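Local coordinates for regulating synaptic membrane exocytosis protein 2 (Rattus norvegicus, PDB 2BWQ) that probably takes part in regulating neurotransmitter release, as a Rab3-interacting C2-domain protein of synaptic exocytosis, at residues Trp12-Val16 / Gly17-Ile21; Leu118-Asp121 / Glu122-Tyr126. All coordinates share one frame; numbering follows the deposited sequence.

Contact 1 of 2, residues Trp12-Val16 / Gly17-Ile21; sequences WFDKV and GHQLI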
ATOM      1  N   TRP A  12      -8.536  -5.951  -5.920  1.00 10.55           N
ATOM      2  CA  TRP A  12      -9.472  -6.841  -6.553  1.00 11.59           C
ATOM      3  C   TRP A  12      -8.894  -8.256  -6.535  1.00 11.42           C
ATOM      4  O   TRP A  12      -7.727  -8.435  -6.857  1.00 11.92           O
ATOM      5  CB  TRP A  12      -9.710  -6.381  -8.003  1.00 13.84           C
ATOM      6  CG  TRP A  12     -10.671  -7.264  -8.758  1.00 15.13           C
ATOM      7  CD1 TRP A  12     -12.031  -7.475  -8.488  1.00 16.70           C
ATOM      8  CD2 TRP A  12     -10.325  -8.030  -9.852  1.00 16.18           C
ATOM      9  NE1 TRP A  12     -12.497  -8.418  -9.397  1.00 17.89           N
ATOM     10  CE2 TRP A  12     -11.478  -8.777 -10.233  1.00 15.93           C
ATOM     11  CE3 TRP A  12      -9.146  -8.203 -10.553  1.00 17.22           C
ATOM     12  CZ2 TRP A  12     -11.448  -9.662 -11.310  1.00 18.02           C
ATOM     13  CZ3 TRP A  12      -9.108  -9.102 -11.605  1.00 19.46           C
ATOM     14  CH2 TRP A  12     -10.239  -9.814 -11.956  1.00 19.18           C
ATOM     15  N   PHE A  13      -9.773  -9.201  -6.299  1.00 11.47           N
ATOM     16  CA  PHE A  13      -9.391 -10.621  -6.383  1.00 11.11           C
ATOM     17  C   PHE A  13     -10.001 -11.282  -7.609  1.00 12.29           C
ATOM     18  O   PHE A  13     -11.204 -11.174  -7.813  1.00 13.10           O
ATOM     19  CB  PHE A  13      -9.819 -11.323  -5.099  1.00 12.23           C
ATOM     20  CG  PHE A  13      -9.550 -12.811  -5.119  1.00 12.29           C
ATOM     21  CD1 PHE A  13      -8.244 -13.306  -5.227  1.00 12.35           C
ATOM     22  CD2 PHE A  13     -10.606 -13.739  -5.038  1.00 15.67           C
ATOM     23  CE1 PHE A  13      -7.975 -14.655  -5.295  1.00 14.49           C
ATOM     24  CE2 PHE A  13     -10.342 -15.127  -5.088  1.00 17.31           C
ATOM     25  CZ  PHE A  13      -9.008 -15.551  -5.190  1.00 16.50           C
ATOM     26  N   ASP A  14      -9.159 -11.910  -8.407  1.00 12.41           N
ATOM     27  CA  ASP A  14      -9.616 -12.625  -9.551  1.00 13.53           C
ATOM     28  C   ASP A  14      -9.813 -14.106  -9.140  1.00 14.33           C
ATOM     29  O   ASP A  14      -8.799 -14.870  -9.012  1.00 14.71           O
ATOM     30  CB  ASP A  14      -8.590 -12.511 -10.649  1.00 14.39           C
ATOM     31  CG  ASP A  14      -8.974 -13.298 -11.916  1.00 17.53           C
ATOM     32  OD1 ASP A  14      -9.937 -14.082 -11.887  1.00 17.50           O
ATOM     33  OD2 ASP A  14      -8.237 -13.205 -12.874  1.00 27.23           O
ATOM     34  N   LYS A  15     -11.049 -14.521  -8.820  1.00 18.18           N
ATOM     35  CA  LYS A  15     -11.306 -15.838  -8.194  1.00 23.29           C
ATOM     36  C   LYS A  15     -11.093 -17.029  -9.095  1.00 24.99           C
ATOM     37  O   LYS A  15     -10.843 -18.129  -8.593  1.00 25.55           O
ATOM     38  CB  LYS A  15     -12.717 -15.899  -7.583  1.00 23.81           C
ATOM     39  CG  LYS A  15     -13.863 -16.010  -8.605  1.00 26.79           C
ATOM     40  CD  LYS A  15     -15.240 -15.877  -7.924  1.00 26.92           C
ATOM     41  CE  LYS A  15     -15.169 -15.063  -6.623  1.00 34.64           C
ATOM     42  NZ  LYS A  15     -16.470 -14.405  -6.272  1.00 40.68           N
ATOM     43  N   VAL A  16     -11.138 -16.814 -10.404  1.00 23.93           N
ATOM     44  CA  VAL A  16     -10.927 -17.899 -11.366  1.00 24.46           C
ATOM     45  C   VAL A  16      -9.427 -18.028 -11.655  1.00 23.44           C
ATOM     46  O   VAL A  16      -8.940 -19.143 -11.824  1.00 24.14           O
ATOM     47  CB  VAL A  16     -11.667 -17.597 -12.690  1.00 25.15           C
ATOM     48  CG1 VAL A  16     -11.557 -18.748 -13.691  1.00 25.82           C
ATOM     49  CG2 VAL A  16     -13.180 -17.291 -12.460  1.00 27.06           C
ATOM     50  N   GLY A  17      -8.725 -16.895 -11.729  1.00 21.23           N
ATOM     51  CA  GLY A  17      -7.291 -16.782 -12.069  1.00 18.46           C
ATOM     52  C   GLY A  17      -6.349 -16.892 -10.844  1.00 16.64           C
ATOM     53  O   GLY A  17      -5.109 -17.011 -10.992  1.00 16.23           O
ATOM     54  N   HIS A  18      -6.988 -16.894  -9.691  1.00 16.31           N
ATOM     55  CA  HIS A  18      -6.290 -17.025  -8.402  1.00 12.96           C
ATOM     56  C   HIS A  18      -5.192 -15.981  -8.234  1.00 13.17           C
ATOM     57  O   HIS A  18      -4.036 -16.328  -7.940  1.00 13.35           O
ATOM     58  CB  HIS A  18      -5.794 -18.479  -8.275  1.00 13.68           C
ATOM     59  CG  HIS A  18      -6.921 -19.463  -8.230  1.00 15.06           C
ATOM     60  ND1 HIS A  18      -7.249 -20.251  -9.315  1.00 18.96           N
ATOM     61  CD2 HIS A  18      -7.840 -19.749  -7.270  1.00 14.72           C
ATOM     62  CE1 HIS A  18      -8.299 -21.002  -9.007  1.00 21.07           C
ATOM     63  NE2 HIS A  18      -8.674 -20.713  -7.772  1.00 19.25           N
ATOM     64  N   GLN A  19      -5.554 -14.709  -8.449  1.00 12.02           N
ATOM     65  CA  GLN A  19      -4.605 -13.610  -8.301  1.00 13.30           C
ATOM     66  C   GLN A  19      -5.230 -12.460  -7.565  1.00 11.82           C
ATOM     67  O   GLN A  19      -6.425 -12.173  -7.756  1.00 12.18           O
ATOM     68  CB  GLN A  19      -4.194 -13.033  -9.675  1.00 17.93           C
ATOM     69  CG  GLN A  19      -3.646 -13.963 -10.734  1.00 21.28           C
ATOM     70  CD  GLN A  19      -3.283 -13.185 -12.039  1.00 20.58           C
ATOM     71  OE1 GLN A  19      -2.292 -13.535 -12.669  1.00 34.24           O
ATOM     72  NE2 GLN A  19      -4.054 -12.125 -12.401  1.00 23.84           N
ATOM     73  N   LEU A  20      -4.445 -11.824  -6.698  0.50 10.27           N
ATOM     74  CA  LEU A  20      -4.896 -10.611  -6.007  0.50  9.68           C
ATOM     75  C   LEU A  20      -4.175  -9.397  -6.597  0.50 10.68           C
ATOM     76  O   LEU A  20      -2.930  -9.345  -6.586  0.50 10.86           O
ATOM     77  CB  LEU A  20      -4.588 -10.739  -4.510  0.50 10.49           C
ATOM     78  CG  LEU A  20      -4.746  -9.457  -3.712  0.50  9.31           C
ATOM     79  CD1 LEU A  20      -6.228  -9.041  -3.517  0.50 13.17           C
ATOM     80  CD2 LEU A  20      -4.150  -9.607  -2.379  0.50  8.40           C
ATOM     81  N   ILE A  21      -4.960  -8.429  -7.084  1.00 11.44           N
ATOM     82  CA  ILE A  21      -4.468  -7.255  -7.773  1.00 12.20           C
ATOM     83  C   ILE A  21      -4.518  -6.069  -6.851  1.00 11.24           C
ATOM     84  O   ILE A  21      -5.572  -5.758  -6.261  1.00 12.63           O
ATOM     85  CB  ILE A  21      -5.330  -7.001  -9.048  1.00 12.23           C
ATOM     86  CG1 ILE A  21      -5.545  -8.295  -9.858  1.00 16.44           C
ATOM     87  CG2 ILE A  21      -4.654  -5.888  -9.920  1.00 14.97           C
ATOM     88  CD1 ILE A  21      -4.377  -8.895 -10.445  1.00 19.62           C
TER
HETATM   89  O   HOH W   1      -6.490 -20.456 -11.999  1.00 23.81           O
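W12 to D14 and Q19 to I21 run antiparallel at 157°, their axes 4.8 Å apart, with W12 opposite I21, F13 opposite L20 and D14 opposite Q19. In the W12-I21 pair, I21 N gives to W12 O at 2.8 Å and W12 N donates to I21 O in return. D14 N reaches Q19 O at 2.8 Å, whereas the return bond from Q19 N to D14 O is longer. On the face carrying W12, D14, Q19 and I21, the W12 indole and the I21 side chain lie side by side, CE3 of W12 3.7 Å from CG1 of I21. F13 and L20 point to the other, buried face. With CG of F13 anti to its backbone N (chi1 176°), the ring comes round so that CD1 meets Q19 O at 3.3 Å; F84 packs edge-to-face against this ring.

The loop is the tight end of a beta hairpin, closed by a G1 beta bulge: H18 and Q19 both face D14. H18 fills the left-handed bulge position, and its N adds only a weak bond to D14 O. D14 works from its side chain too. OD1 takes the N-H of G17 at 3.1 Å, from well above the carboxylate plane, and a weaker bond from V16 N, so one oxygen gathers two amides of the turn.

H18 folds back over the loop, and K15 O lies over one face of its imidazole, toward the rim. A water at the ring edge, in its plane, links V16 O, to which it donates, and H18 ND1, 2.8 Å away. Beyond the turn, the H80 ring meets that of H18, and a sulfate ion lies close to the H18 side chain.

Contact 2 of 2, residues Leu118-Asp121 / Glu122-Tyr126; sequences LLDD and EPHWY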
ATOM      1  N   LEU A 118     -11.962  -4.479   1.093  1.00 12.22           N
ATOM      2  CA  LEU A 118     -12.790  -3.920   0.008  1.00 12.15           C
ATOM      3  C   LEU A 118     -12.304  -4.406  -1.366  1.00 11.80           C
ATOM      4  O   LEU A 118     -11.598  -3.688  -2.069  1.00 12.88           O
ATOM      5  CB  LEU A 118     -12.755  -2.367   0.074  1.00 12.81           C
ATOM      6  CG  LEU A 118     -13.461  -1.770   1.291  1.00 14.11           C
ATOM      7  CD1 LEU A 118     -12.990  -0.352   1.546  1.00 17.98           C
ATOM      8  CD2 LEU A 118     -14.934  -1.748   1.105  1.00 18.73           C
ATOM      9  N   LEU A 119     -12.663  -5.624  -1.714  1.00 10.61           N
ATOM     10  CA  LEU A 119     -12.216  -6.218  -2.981  1.00 11.37           C
ATOM     11  C   LEU A 119     -13.172  -5.889  -4.110  1.00 12.02           C
ATOM     12  O   LEU A 119     -13.638  -6.809  -4.810  1.00 14.65           O
ATOM     13  CB  LEU A 119     -12.093  -7.739  -2.777  1.00 13.16           C
ATOM     14  CG  LEU A 119     -11.087  -8.095  -1.672  1.00 11.86           C
ATOM     15  CD1 LEU A 119     -11.042  -9.608  -1.479  1.00 15.98           C
ATOM     16  CD2 LEU A 119      -9.698  -7.615  -1.997  1.00 15.48           C
ATOM     17  N   ASP A 120     -13.449  -4.619  -4.284  1.00 10.78           N
ATOM     18  CA  ASP A 120     -14.501  -4.148  -5.179  1.00 11.06           C
ATOM     19  C   ASP A 120     -13.913  -3.509  -6.419  1.00 11.29           C
ATOM     20  O   ASP A 120     -14.665  -3.024  -7.247  1.00 11.62           O
ATOM     21  CB  ASP A 120     -15.378  -3.159  -4.422  1.00 11.35           C
ATOM     22  CG  ASP A 120     -14.609  -1.940  -3.898  1.00 11.20           C
ATOM     23  OD1 ASP A 120     -13.391  -1.803  -4.194  1.00 11.72           O
ATOM     24  OD2 ASP A 120     -15.241  -1.060  -3.264  1.00 14.87           O
ATOM     25  N   ASP A 121     -12.601  -3.625  -6.632  1.00 11.13           N
ATOM     26  CA  ASP A 121     -11.941  -3.002  -7.800  1.00 10.07           C
ATOM     27  C   ASP A 121     -12.160  -1.512  -7.909  1.00 10.38           C
ATOM     28  O   ASP A 121     -12.107  -1.010  -9.059  1.00 11.94           O
ATOM     29  CB  ASP A 121     -12.322  -3.719  -9.120  1.00 11.36           C
ATOM     30  CG  ASP A 121     -11.326  -3.450 -10.186  1.00 12.15           C
ATOM     31  OD1 ASP A 121     -10.117  -3.414  -9.909  1.00 12.15           O
ATOM     32  OD2 ASP A 121     -11.721  -3.219 -11.361  1.00 11.52           O
ATOM     33  N   GLU A 122     -12.448  -0.841  -6.807  1.00 10.08           N
ATOM     34  CA  GLU A 122     -12.538   0.607  -6.779  1.00 10.36           C
ATOM     35  C   GLU A 122     -11.431   1.228  -5.955  1.00 11.70           C
ATOM     36  O   GLU A 122     -11.036   0.643  -4.956  1.00 11.83           O
ATOM     37  CB  GLU A 122     -13.881   1.056  -6.162  1.00 12.27           C
ATOM     38  CG  GLU A 122     -15.115   0.674  -7.029  1.00 15.40           C
ATOM     39  CD  GLU A 122     -15.336   1.537  -8.281  1.00 18.55           C
ATOM     40  OE1 GLU A 122     -14.507   2.384  -8.590  1.00 20.11           O
ATOM     41  OE2 GLU A 122     -16.428   1.362  -8.944  1.00 21.87           O
ATOM     42  N   PRO A 123     -10.979   2.427  -6.236  1.00 12.82           N
ATOM     43  CA  PRO A 123     -10.048   3.106  -5.368  1.00 12.60           C
ATOM     44  C   PRO A 123     -10.732   3.577  -4.068  1.00 11.87           C
ATOM     45  O   PRO A 123     -11.892   4.019  -4.100  1.00 13.60           O
ATOM     46  CB  PRO A 123      -9.602   4.343  -6.202  1.00 14.99           C
ATOM     47  CG  PRO A 123     -10.769   4.558  -7.096  1.00 19.18           C
ATOM     48  CD  PRO A 123     -11.418   3.246  -7.387  1.00 14.94           C
ATOM     49  N   HIS A 124      -9.969   3.424  -2.973  1.00 11.90           N
ATOM     50  CA  HIS A 124     -10.409   3.943  -1.694  1.00 12.91           C
ATOM     51  C   HIS A 124      -9.229   4.585  -0.990  1.00 13.47           C
ATOM     52  O   HIS A 124      -8.095   4.155  -1.164  1.00 13.02           O
ATOM     53  CB  HIS A 124     -10.944   2.771  -0.848  1.00 13.37           C
ATOM     54  CG  HIS A 124     -12.236   2.230  -1.357  1.00 12.99           C
ATOM     55  ND1 HIS A 124     -12.445   1.014  -1.967  1.00 14.70           N
ATOM     56  CD2 HIS A 124     -13.428   2.855  -1.347  1.00 12.25           C
ATOM     57  CE1 HIS A 124     -13.732   0.908  -2.300  1.00 10.56           C
ATOM     58  NE2 HIS A 124     -14.328   2.022  -1.954  1.00 17.21           N
ATOM     59  N   TRP A 125      -9.548   5.572  -0.144  1.00 13.75           N
ATOM     60  CA  TRP A 125      -8.521   6.235   0.671  1.00 12.51           C
ATOM     61  C   TRP A 125      -8.398   5.559   2.033  1.00 13.97           C
ATOM     62  O   TRP A 125      -9.415   5.178   2.663  1.00 14.85           O
ATOM     63  CB  TRP A 125      -8.918   7.707   0.911  1.00 13.29           C
ATOM     64  CG  TRP A 125      -8.756   8.573  -0.325  1.00 14.37           C
ATOM     65  CD1 TRP A 125      -9.745   9.069  -1.145  1.00 18.26           C
ATOM     66  CD2 TRP A 125      -7.526   9.032  -0.877  1.00 14.84           C
ATOM     67  NE1 TRP A 125      -9.193   9.831  -2.147  1.00 16.25           N
ATOM     68  CE2 TRP A 125      -7.826   9.806  -2.014  1.00 16.28           C
ATOM     69  CE3 TRP A 125      -6.190   8.887  -0.503  1.00 14.35           C
ATOM     70  CZ2 TRP A 125      -6.825  10.454  -2.776  1.00 15.98           C
ATOM     71  CZ3 TRP A 125      -5.185   9.541  -1.269  1.00 14.10           C
ATOM     72  CH2 TRP A 125      -5.516  10.258  -2.401  1.00 15.09           C
ATOM     73  N   TYR A 126      -7.165   5.392   2.518  1.00 12.45           N
ATOM     74  CA  TYR A 126      -6.858   4.828   3.826  1.00 12.98           C
ATOM     75  C   TYR A 126      -5.952   5.791   4.602  1.00 13.64           C
ATOM     76  O   TYR A 126      -4.933   6.244   4.071  1.00 13.83           O
ATOM     77  CB  TYR A 126      -6.135   3.448   3.662  1.00 13.57           C
ATOM     78  CG  TYR A 126      -6.983   2.396   2.960  1.00 12.73           C
ATOM     79  CD1 TYR A 126      -7.053   2.335   1.568  1.00 12.97           C
ATOM     80  CD2 TYR A 126      -7.716   1.497   3.711  1.00 13.55           C
ATOM     81  CE1 TYR A 126      -7.849   1.391   0.944  1.00 12.23           C
ATOM     82  CE2 TYR A 126      -8.498   0.504   3.075  1.00 14.15           C
ATOM     83  CZ  TYR A 126      -8.543   0.472   1.693  1.00 12.02           C
ATOM     84  OH  TYR A 126      -9.301  -0.503   1.048  1.00 13.52           O
TER
HETATM   85  O   HOH W   2     -10.524  -1.613  -3.539  1.00  9.14           O
HETATM   86  O   HOH W   3      -9.920  -2.902   2.285  1.00 11.61           O
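E122 N meets D120 OD1 at 2.9 Å, with a fairly straight N-H...O angle of 159°. The amide arrives from above the carboxylate plane, 56° out of it. D120 can offer that oxygen because its CG sits between the backbone N and the carbonyl carbon (chi1 59°), folding the carboxylate over the start of the second segment. D121 looks the other way and forms a salt bridge with K10 of the neighbouring strand. Water also sits at the carbonyl of E122: one molecule lies 2.7 Å from E122 O and 2.8 Å from L118 O, within hydrogen-bonding reach of both.

H124 and Y126 belong to the last strand of the C2 beta-sandwich, which pairs with strand 6-14 through H124 and I9, then Y126 and L7. H124 turns its imidazole back over the loop. L118 crosses it at about a right angle and lays CD1 over one ring face, 4.0 Å from the centroid, a CH-pi contact. The D120 carboxylate comes from the opposite direction to the ring edge, the two planes nearly coplanar. The imidazole is probably modelled turned over, so its closest approach to D120 is doubtful.

Two residues further on, Y126 brings its hydroxyl past the L118 side chain, running the opposite way, with OH 3.7 Å from CD1 of L118. A second water accepts from L118 N at 2.8 Å and lies equally far from Y126 OH, while the phenol ring packs on I110 and I112.

A carboxylate at the rim of an imidazole would be expected to favour the protonated ring, and with the ring turned back a hydrogen bond between H124 and D120 becomes possible.

In the fold
Both contacts reach the same antiparallel sheet, through neighbouring strands 6-14 and 123-127, and their centres are about 15 Å apart. They meet directly: CB of W12 lies 3.6 Å from OD1 of D121, the oxygen paired with K10. L119 reaches from the loop of contact 2 to the buried face of the hairpin, its CD2 4.0 Å from CD1 of L20 and its CD1 4.2 Å from CB of F13. In the chain they come in series, contact 1 where the first two strands turn and contact 2 where the loop after strand 105-113 leads into the last strand. A sulfate, probably from the crystallisation liquor, lies about 3 Å from the H18 side chain in contact 1.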